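Local coordinates for PbSGBP-B lipoprotein (Prevotella bryantii B14, PDB 6D2Y) that probably binds polysaccharides at the bacterial cell surface, as a lipoprotein of a glycan-utilisation system that carries a magnesium ion in its beta-sandwich domain, at residues A[224-229]-A[278-283]; A[237-240]-A[246-249]; A[252-257]-A[314-319]; A[328-333]-A[449-454]. One frame throughout, in Å; residues are numbered along the deposited sequence.

Contact 1. Residues A[224-229]-A[278-283]; sequences FDFDTP and FSFEYW. With MG (magnesium ion), chain B.
The ring of Phe-224 sets its edge over one face of Tyr-282 and turns a face of its own toward the edge of Phe-280. Both are T-shaped pairs, and together they make an aromatic cluster in the core of the beta sandwich. Against Tyr-282 the planes stand at 73° and CZ of Phe-224 comes 3.6 Å from CG of the tyrosine. Against Phe-280 they are nearly perpendicular, at 89°, with ring centroids 5.8 Å apart. Phe-226, the second ring of segment 224-229, joins them: Phe-224 CB sits over one of its faces, while Phe-280 CZ meets its edge 4.5 Å from CE1. CA of Phe-224 and CA of Tyr-282 are 10.0 Å apart, a gap that needs wide apolar groups to bridge it. Tyr-282 can still carry a hydroxyl here because its OH is hydrogen-bonded to Pro-297 O.

The aspartates that alternate with these phenylalanines hold the magnesium ion, through Asp-225 O and Asp-227 OD2. The Asp-225 side chain folds this loop as an Asx turn: OD1 accepts from Asp-227 N at 3.1 Å and from Thr-228 N at 3.0 Å, both reaching it from the same face of the carboxylate.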
# COMPACT_ATOMS: atom_id res chain seq x y z
N PHE A 224 14.76 -5.45 -10.34
CA PHE A 224 15.56 -6.63 -9.98
C PHE A 224 14.61 -7.77 -9.65
O PHE A 224 14.01 -7.79 -8.57
CB PHE A 224 16.47 -6.36 -8.79
CG PHE A 224 17.36 -5.15 -8.94
CD1 PHE A 224 16.91 -3.90 -8.56
CD2 PHE A 224 18.65 -5.28 -9.42
CE1 PHE A 224 17.73 -2.79 -8.68
CE2 PHE A 224 19.47 -4.18 -9.54
CZ PHE A 224 19.01 -2.93 -9.18
N ASP A 225 14.47 -8.73 -10.57
CA ASP A 225 13.93 -10.03 -10.23
C ASP A 225 15.01 -11.10 -10.17
O ASP A 225 14.73 -12.25 -9.83
CB ASP A 225 12.82 -10.44 -11.22
CG ASP A 225 13.36 -10.85 -12.57
OD1 ASP A 225 14.50 -10.48 -12.92
OD2 ASP A 225 12.63 -11.54 -13.31
N PHE A 226 16.25 -10.72 -10.51
CA PHE A 226 17.45 -11.55 -10.41
C PHE A 226 17.38 -12.78 -11.31
O PHE A 226 18.14 -13.73 -11.12
CB PHE A 226 17.71 -11.96 -8.96
CG PHE A 226 17.80 -10.79 -8.02
CD1 PHE A 226 18.94 -10.00 -7.98
CD2 PHE A 226 16.74 -10.45 -7.20
CE1 PHE A 226 19.02 -8.92 -7.14
CE2 PHE A 226 16.82 -9.37 -6.35
CZ PHE A 226 17.96 -8.60 -6.32
N ASP A 227 16.51 -12.76 -12.32
CA ASP A 227 16.36 -13.89 -13.22
C ASP A 227 16.29 -13.44 -14.67
O ASP A 227 16.93 -14.04 -15.54
CB ASP A 227 15.10 -14.69 -12.86
CG ASP A 227 15.15 -15.25 -11.45
OD1 ASP A 227 16.13 -15.95 -11.12
OD2 ASP A 227 14.20 -14.99 -10.67
N THR A 228 15.53 -12.38 -14.94
CA THR A 228 15.26 -11.95 -16.32
C THR A 228 16.24 -10.86 -16.73
O THR A 228 16.46 -9.91 -15.97
CB THR A 228 13.84 -11.43 -16.45
OG1 THR A 228 12.96 -12.23 -15.65
CG2 THR A 228 13.38 -11.48 -17.90
N PRO A 229 16.85 -10.96 -17.91
CA PRO A 229 17.76 -9.89 -18.35
C PRO A 229 17.01 -8.61 -18.64
O PRO A 229 15.93 -8.62 -19.24
CB PRO A 229 18.39 -10.47 -19.63
CG PRO A 229 17.40 -11.48 -20.11
CD PRO A 229 16.78 -12.07 -18.88
N PHE A 278 25.31 -6.19 5.74
CA PHE A 278 23.90 -5.91 5.48
C PHE A 278 23.73 -4.76 4.48
O PHE A 278 22.86 -3.90 4.64
CB PHE A 278 23.17 -5.59 6.78
CG PHE A 278 23.61 -6.43 7.95
CD1 PHE A 278 23.18 -7.74 8.06
CD2 PHE A 278 24.42 -5.91 8.94
CE1 PHE A 278 23.57 -8.53 9.13
CE2 PHE A 278 24.81 -6.68 10.01
CZ PHE A 278 24.39 -7.99 10.11
N SER A 279 24.56 -4.74 3.45
CA SER A 279 24.50 -3.71 2.42
C SER A 279 24.40 -4.37 1.05
O SER A 279 25.29 -5.13 0.66
CB SER A 279 25.72 -2.78 2.48
OG SER A 279 25.72 -1.87 1.40
N PHE A 280 23.33 -4.08 0.32
CA PHE A 280 23.23 -4.41 -1.09
C PHE A 280 23.43 -3.12 -1.89
O PHE A 280 22.82 -2.10 -1.58
CB PHE A 280 21.88 -5.04 -1.44
CG PHE A 280 21.61 -5.12 -2.91
CD1 PHE A 280 20.77 -4.21 -3.53
CD2 PHE A 280 22.21 -6.11 -3.68
CE1 PHE A 280 20.53 -4.28 -4.90
CE2 PHE A 280 21.98 -6.18 -5.05
CZ PHE A 280 21.13 -5.27 -5.65
N GLU A 281 24.30 -3.18 -2.90
CA GLU A 281 24.68 -2.00 -3.66
C GLU A 281 24.61 -2.29 -5.15
O GLU A 281 25.32 -3.18 -5.64
CB GLU A 281 26.09 -1.53 -3.27
CG GLU A 281 26.30 -1.34 -1.77
CD GLU A 281 27.71 -1.65 -1.32
OE1 GLU A 281 28.55 -2.03 -2.17
OE2 GLU A 281 28.00 -1.51 -0.11
N TYR A 282 23.76 -1.56 -5.86
CA TYR A 282 23.77 -1.53 -7.32
C TYR A 282 24.14 -0.13 -7.76
O TYR A 282 23.34 0.80 -7.65
CB TYR A 282 22.42 -1.94 -7.92
CG TYR A 282 22.43 -1.84 -9.43
CD1 TYR A 282 22.90 -2.88 -10.21
CD2 TYR A 282 21.99 -0.69 -10.07
CE1 TYR A 282 22.92 -2.79 -11.59
CE2 TYR A 282 22.01 -0.58 -11.45
CZ TYR A 282 22.48 -1.64 -12.21
OH TYR A 282 22.50 -1.55 -13.58
N TRP A 283 25.36 0.02 -8.28
CA TRP A 283 25.84 1.29 -8.80
C TRP A 283 25.90 1.21 -10.32
O TRP A 283 26.49 0.28 -10.87
CB TRP A 283 27.21 1.63 -8.21
CG TRP A 283 27.24 1.59 -6.70
CD1 TRP A 283 26.17 1.70 -5.86
CD2 TRP A 283 28.40 1.43 -5.87
NE1 TRP A 283 26.59 1.62 -4.55
CE2 TRP A 283 27.95 1.45 -4.53
CE3 TRP A 283 29.76 1.26 -6.12
CZ2 TRP A 283 28.82 1.31 -3.45
CZ3 TRP A 283 30.62 1.13 -5.05
CH2 TRP A 283 30.15 1.15 -3.73
MG MG B . 13.44 -13.89 -8.63
O HOH W 1 11.74 -13.24 -9.51

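Contact 2. Residues A[237-240]-A[246-249]; sequences LGNS and IIQS
Ile-247 places CG1 beside its backbone N (chi1 -52°) and then runs on nearly extended (chi2 -160°), which carries its CD1 methyl across to the backbone of Gly-238 and Asn-239. Asn-239 likewise has CG beside its own N (chi1 -71°), and its amide passes alongside the isoleucine, the two side chains running in opposite directions. The closest approach is that of Ile-247 CD1 to Gly-238 CA, at 3.7 Å. The same methyl lies 4.0 Å from Asn-239 N, while Asn-239 ND2 comes to 4.2 Å from Ile-247 CG1. No hydrogen bond crosses between the segments, so the contact is one of van der Waals touch at the surface of the domain.

Glycine suits position 238 because the bare backbone lets the methyl rest directly on CA. A branched aliphatic residue suits 247, since one branch can reach the loop while the other turns elsewhere: CG2 lies 4.1 Å from Asn-257 CB. Asparagine fits at 239 because its flat amide can lie alongside the isoleucine, ND2 next to CG1, while OD1 accepts from Arg-245 N and thereby ties together the short connection between the segments.

The contact joins strand 246-248 to a loop that runs beside another sheet. Strand 246-248 pairs antiparallel with 258-261, and Ile-247 also packs on Met-259. On the other side, Ser-240 makes backbone hydrogen bonds to Glu-281 and Trp-283, which ties the end of 237-240 to strand 279-282, an outermost strand of the four-stranded sheet.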
# COMPACT_ATOMS: atom_id res chain seq x y z
N LEU A 237 20.48 -7.95 -13.75
CA LEU A 237 21.08 -7.07 -12.75
C LEU A 237 21.19 -7.77 -11.40
O LEU A 237 20.30 -8.54 -11.00
CB LEU A 237 20.26 -5.79 -12.61
CG LEU A 237 19.97 -5.02 -13.90
CD1 LEU A 237 19.19 -3.76 -13.59
CD2 LEU A 237 21.27 -4.69 -14.63
N GLY A 238 22.28 -7.50 -10.70
CA GLY A 238 22.50 -8.03 -9.38
C GLY A 238 23.44 -7.15 -8.58
O GLY A 238 23.15 -5.98 -8.35
N ASN A 239 24.57 -7.71 -8.16
CA ASN A 239 25.57 -6.92 -7.46
C ASN A 239 26.26 -5.96 -8.42
O ASN A 239 26.59 -6.32 -9.55
CB ASN A 239 26.61 -7.84 -6.81
CG ASN A 239 26.05 -8.61 -5.63
OD1 ASN A 239 25.44 -8.03 -4.73
ND2 ASN A 239 26.25 -9.92 -5.63
N SER A 240 26.46 -4.73 -7.96
CA SER A 240 27.20 -3.74 -8.73
C SER A 240 27.77 -2.68 -7.78
O SER A 240 27.31 -1.54 -7.77
CB SER A 240 26.32 -3.09 -9.79
OG SER A 240 27.07 -2.18 -10.58
N ILE A 246 24.56 -12.28 -1.43
CA ILE A 246 24.13 -13.58 -1.93
C ILE A 246 22.97 -13.41 -2.89
O ILE A 246 22.00 -12.69 -2.60
CB ILE A 246 23.75 -14.49 -0.75
CG1 ILE A 246 24.96 -14.75 0.15
CG2 ILE A 246 23.16 -15.80 -1.26
CD1 ILE A 246 24.67 -15.68 1.31
N ILE A 247 23.06 -14.06 -4.05
CA ILE A 247 21.98 -14.11 -5.03
C ILE A 247 21.91 -15.55 -5.51
O ILE A 247 22.81 -16.02 -6.22
CB ILE A 247 22.20 -13.15 -6.21
CG1 ILE A 247 22.50 -11.73 -5.71
CG2 ILE A 247 20.98 -13.15 -7.12
CD1 ILE A 247 22.25 -10.64 -6.74
N GLN A 248 20.86 -16.26 -5.11
CA GLN A 248 20.76 -17.69 -5.38
C GLN A 248 19.30 -18.09 -5.41
O GLN A 248 18.40 -17.29 -5.13
CB GLN A 248 21.51 -18.50 -4.32
CG GLN A 248 20.91 -18.36 -2.93
CD GLN A 248 21.81 -18.91 -1.84
OE1 GLN A 248 22.97 -19.25 -2.09
NE2 GLN A 248 21.29 -19.00 -0.63
N SER A 249 19.06 -19.36 -5.75
CA SER A 249 17.73 -19.93 -5.77
C SER A 249 17.79 -21.34 -5.19
O SER A 249 18.74 -22.08 -5.44
CB SER A 249 17.15 -19.97 -7.19
OG SER A 249 17.79 -20.96 -7.97

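Contact 3. Residues A[252-257]-A[314-319]; sequences TSLSGN and KFEMLI. With MG (magnesium ion), chain B.
Leu-254 lays its CD2 methyl across the aliphatic part of Glu-316, 3.6 Å from CB and 3.7 Å from CG. With the leucine CG anti to its backbone N, chi1 166° swings CD2 over these two carbons of the glutamate. Glutamate can serve as an apolar surface here because its chain bends at chi2 (75°) and carries the carboxylate to polar partners: Arg-455 forms a salt bridge with OE1, and Thr-394 OG1 is hydrogen-bonded to OE2. Two residues along, Leu-318 CD1 touches the carbonyl oxygen of Thr-252 at 3.8 Å, an oxygen that Trp-392 NE1 also engages by a hydrogen bond.

Beyond these side chains, loop 252-257 curls back on itself. Ser-253 OG donates to Gly-256 O at 2.8 Å, tilted 29° from the carbonyl plane, and glycine readily takes the positive phi of position 256. The curl points two carbonyls at the magnesium ion, Ser-255 O at 2.3 Å and Asn-257 O at 2.5 Å, in a site completed by Asp-225, Asp-227, Asp-452 and a water. A metal held by loop carbonyls and carboxylates beside a beta sandwich recalls the structural metal sites of many carbohydrate-binding modules.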
# COMPACT_ATOMS: atom_id res chain seq x y z
N THR A 252 13.43 -22.46 -0.92
CA THR A 252 12.73 -21.33 -0.33
C THR A 252 12.43 -20.22 -1.33
O THR A 252 11.90 -19.18 -0.93
CB THR A 252 13.54 -20.76 0.83
OG1 THR A 252 14.53 -19.84 0.32
CG2 THR A 252 14.24 -21.87 1.60
N SER A 253 12.76 -20.42 -2.61
CA SER A 253 12.60 -19.36 -3.60
C SER A 253 11.13 -19.04 -3.83
O SER A 253 10.28 -19.93 -3.88
CB SER A 253 13.25 -19.77 -4.92
OG SER A 253 14.65 -19.54 -4.89
N LEU A 254 10.83 -17.75 -3.99
CA LEU A 254 9.52 -17.34 -4.47
C LEU A 254 9.42 -17.51 -5.98
O LEU A 254 8.43 -18.06 -6.48
CB LEU A 254 9.26 -15.88 -4.08
CG LEU A 254 8.10 -15.19 -4.78
CD1 LEU A 254 6.77 -15.67 -4.21
CD2 LEU A 254 8.23 -13.68 -4.66
N SER A 255 10.43 -17.04 -6.71
CA SER A 255 10.47 -17.21 -8.16
C SER A 255 11.93 -17.04 -8.58
O SER A 255 12.44 -15.92 -8.64
CB SER A 255 9.57 -16.21 -8.86
OG SER A 255 9.59 -16.42 -10.26
N GLY A 256 12.59 -18.17 -8.85
CA GLY A 256 13.98 -18.11 -9.29
C GLY A 256 14.88 -17.55 -8.20
O GLY A 256 14.67 -17.77 -7.00
N ASN A 257 15.90 -16.81 -8.63
CA ASN A 257 16.88 -16.27 -7.71
C ASN A 257 16.26 -15.21 -6.80
O ASN A 257 15.33 -14.50 -7.17
CB ASN A 257 18.06 -15.66 -8.46
CG ASN A 257 18.92 -16.70 -9.13
OD1 ASN A 257 19.11 -17.79 -8.61
ND2 ASN A 257 19.45 -16.36 -10.30
N LYS A 314 8.29 -1.41 -4.62
CA LYS A 314 7.71 -2.64 -4.11
C LYS A 314 8.70 -3.78 -4.29
O LYS A 314 9.54 -3.76 -5.18
CB LYS A 314 6.40 -3.00 -4.83
CG LYS A 314 5.15 -2.36 -4.25
CD LYS A 314 3.91 -2.91 -4.94
CE LYS A 314 2.64 -2.26 -4.40
NZ LYS A 314 1.45 -2.68 -5.19
N PHE A 315 8.58 -4.78 -3.41
CA PHE A 315 9.39 -5.99 -3.47
C PHE A 315 8.75 -7.03 -2.56
O PHE A 315 8.00 -6.70 -1.64
CB PHE A 315 10.84 -5.72 -3.06
CG PHE A 315 11.01 -5.24 -1.64
CD1 PHE A 315 10.98 -3.89 -1.35
CD2 PHE A 315 11.21 -6.14 -0.60
CE1 PHE A 315 11.14 -3.44 -0.04
CE2 PHE A 315 11.37 -5.70 0.70
CZ PHE A 315 11.33 -4.35 0.98
N GLU A 316 9.06 -8.29 -2.83
CA GLU A 316 8.67 -9.40 -1.97
C GLU A 316 9.82 -9.76 -1.04
O GLU A 316 10.99 -9.69 -1.43
CB GLU A 316 8.24 -10.62 -2.79
CG GLU A 316 6.77 -10.62 -3.19
CD GLU A 316 6.48 -9.65 -4.32
OE1 GLU A 316 7.26 -9.60 -5.29
OE2 GLU A 316 5.46 -8.93 -4.25
N MSE A 317 9.48 -10.14 0.18
CA MSE A 317 10.48 -10.29 1.24
C MSE A 317 10.19 -11.50 2.13
O MSE A 317 9.05 -11.76 2.50
CB MSE A 317 10.53 -9.01 2.08
CG MSE A 317 11.49 -9.01 3.26
SE MSE A 317 11.20 -7.34 4.24
CE MSE A 317 12.70 -7.33 5.45
N LEU A 318 11.25 -12.24 2.46
CA LEU A 318 11.16 -13.39 3.34
C LEU A 318 12.13 -13.21 4.49
O LEU A 318 13.32 -12.96 4.27
CB LEU A 318 11.46 -14.70 2.60
CG LEU A 318 10.91 -16.02 3.17
CD1 LEU A 318 11.09 -17.15 2.18
CD2 LEU A 318 11.55 -16.40 4.50
N ILE A 319 11.63 -13.33 5.71
CA ILE A 319 12.46 -13.40 6.91
C ILE A 319 12.14 -14.70 7.64
O ILE A 319 11.01 -14.87 8.12
CB ILE A 319 12.24 -12.19 7.83
CG1 ILE A 319 12.62 -10.89 7.13
CG2 ILE A 319 13.04 -12.36 9.12
CD1 ILE A 319 12.54 -9.68 8.04
MG MG B . 13.44 -13.89 -8.63
O HOH W 1 11.74 -13.24 -9.51

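Contact 4. Residues A[328-333]-A[449-454]; sequences GPMQII and IKIDNI. With MG (magnesium ion), chain B.
This is a buried, wholly apolar contact across the interior of the beta sandwich, joining strand 330-335 of the four-stranded sheet to strand 449-458 of the facing sheet. The backbones stay far apart, with CA of Met-330 10.6 Å from CA of Ile-449, and side chains alone bridge the gap. Met-330, present as selenomethionine, has the long unbranched chain of methionine, which suits this span. It leaves the strand extended, with CG anti to the backbone N (chi1 -173°), and bends only at its end (chi3 -72°). That final turn brings CE to meet Ile-449 tip to tip, 4.1 Å from CD1 and 4.2 Å from CG2. The same methyl lies at a looser 4.5 Å from CD1 of Ile-451. Beta-branched isoleucines favour extended strands and, placed at every second residue, turn the same face of 449-454 inward. Met-317, on strand 311-318, also packs against Met-330 and Ile-449.

The alternate residues, Lys-450 and Asp-452, serve the other face. Lys-450 NZ is hydrogen-bonded to Thr-252 OG1, and Asp-452 grips the magnesium ion with both carboxylate oxygens, OD1 at 2.4 Å. The alternation then breaks at a G1 beta bulge, where Asn-453 and Ile-454 both face Phe-224. Asparagine is at home there, since it tolerates the positive phi (65°) of the bulge. Its side chain also joins the second shell of the metal: the water bound to magnesium at 2.0 Å donates a hydrogen bond to Asn-453 OD1 at 2.8 Å.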
# COMPACT_ATOMS: atom_id res chain seq x y z
N GLY A 328 18.47 -2.42 13.48
CA GLY A 328 19.07 -1.88 12.29
C GLY A 328 18.05 -1.54 11.23
O GLY A 328 17.57 -2.39 10.49
N PRO A 329 17.70 -0.26 11.16
CA PRO A 329 16.68 0.17 10.20
C PRO A 329 17.17 0.01 8.77
O PRO A 329 18.33 0.27 8.45
CB PRO A 329 16.46 1.64 10.56
CG PRO A 329 17.06 1.83 11.92
CD PRO A 329 18.20 0.86 11.97
N MSE A 330 16.27 -0.31 7.88
CA MSE A 330 16.58 -0.50 6.51
C MSE A 330 16.50 0.74 5.75
O MSE A 330 15.44 1.19 5.43
CB MSE A 330 15.59 -1.47 5.93
CG MSE A 330 15.92 -1.89 4.51
SE MSE A 330 14.70 -3.00 3.52
CE MSE A 330 14.93 -4.66 4.39
N GLN A 331 17.62 1.28 5.38
CA GLN A 331 17.68 2.52 4.61
C GLN A 331 17.78 2.15 3.13
O GLN A 331 18.73 1.48 2.71
CB GLN A 331 18.86 3.39 5.04
CG GLN A 331 18.91 3.59 6.55
CD GLN A 331 19.68 4.83 6.97
OE1 GLN A 331 19.90 5.74 6.17
NE2 GLN A 331 20.08 4.88 8.23
N ILE A 332 16.78 2.55 2.36
CA ILE A 332 16.74 2.31 0.92
C ILE A 332 17.04 3.64 0.24
O ILE A 332 16.22 4.56 0.26
CB ILE A 332 15.38 1.75 0.49
CG1 ILE A 332 15.02 0.52 1.34
CG2 ILE A 332 15.39 1.38 -0.99
CD1 ILE A 332 13.57 0.12 1.26
N ILE A 333 18.23 3.75 -0.36
CA ILE A 333 18.75 5.02 -0.86
C ILE A 333 18.89 4.94 -2.37
O ILE A 333 19.66 4.12 -2.89
CB ILE A 333 20.09 5.39 -0.21
CG1 ILE A 333 20.09 5.07 1.29
CG2 ILE A 333 20.40 6.86 -0.44
CD1 ILE A 333 20.91 3.84 1.64
N ILE A 449 17.30 -11.69 5.56
CA ILE A 449 16.29 -11.00 4.77
C ILE A 449 16.51 -11.38 3.31
O ILE A 449 17.52 -10.99 2.71
CB ILE A 449 16.33 -9.48 4.95
CG1 ILE A 449 15.98 -9.11 6.39
CG2 ILE A 449 15.42 -8.79 3.95
CD1 ILE A 449 16.34 -7.69 6.76
N LYS A 450 15.57 -12.13 2.75
CA LYS A 450 15.60 -12.49 1.35
C LYS A 450 14.66 -11.58 0.58
O LYS A 450 13.51 -11.40 0.97
CB LYS A 450 15.23 -13.96 1.17
CG LYS A 450 16.14 -14.89 1.96
CD LYS A 450 15.83 -16.35 1.73
CE LYS A 450 16.80 -17.23 2.50
NZ LYS A 450 16.44 -18.67 2.41
N ILE A 451 15.16 -11.00 -0.50
CA ILE A 451 14.42 -10.01 -1.27
C ILE A 451 14.37 -10.46 -2.72
O ILE A 451 15.36 -10.97 -3.25
CB ILE A 451 15.06 -8.61 -1.14
CG1 ILE A 451 14.90 -8.09 0.29
CG2 ILE A 451 14.47 -7.63 -2.14
CD1 ILE A 451 15.73 -6.86 0.60
N ASP A 452 13.21 -10.29 -3.35
CA ASP A 452 13.10 -10.51 -4.78
C ASP A 452 12.02 -9.58 -5.32
O ASP A 452 11.18 -9.06 -4.57
CB ASP A 452 12.79 -11.99 -5.08
CG ASP A 452 12.74 -12.29 -6.56
OD1 ASP A 452 11.88 -13.08 -6.99
OD2 ASP A 452 13.56 -11.71 -7.31
N ASN A 453 12.08 -9.33 -6.62
CA ASN A 453 11.07 -8.54 -7.32
C ASN A 453 11.03 -7.08 -6.86
O ASN A 453 9.97 -6.51 -6.59
CB ASN A 453 9.69 -9.19 -7.22
CG ASN A 453 9.67 -10.62 -7.75
OD1 ASN A 453 10.34 -10.93 -8.74
ND2 ASN A 453 8.89 -11.48 -7.11
N ILE A 454 12.21 -6.46 -6.82
CA ILE A 454 12.30 -5.03 -6.58
C ILE A 454 11.79 -4.29 -7.81
O ILE A 454 12.35 -4.43 -8.90
CB ILE A 454 13.75 -4.62 -6.25
CG1 ILE A 454 14.31 -5.49 -5.13
CG2 ILE A 454 13.82 -3.14 -5.89
CD1 ILE A 454 15.83 -5.42 -5.01
MG MG B . 13.44 -13.89 -8.63
O HOH W 1 11.74 -13.24 -9.51

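How the contacts relate
All four contacts belong to one beta-sandwich domain. Contacts 1, 3 and 4 are buried, whereas contact 2 lies at the surface. Contacts 1 and 4 fill the space between the sheets, the first with T-shaped aromatic pairs, the other with flexible and branched aliphatic chains; contact 3 instead packs a loop onto the outward side of a strand, where a glutamate supplies the apolar surface. Three of them share the magnesium ion: loops 224-229 and 252-257 and strand 449-454 converge on it, and Asp-227 OD1 is probably hydrogen-bonded to Asn-257 N. Contact 2, lacking metal and rings, adjoins contact 1 through Ser-240, beside strand 279-282.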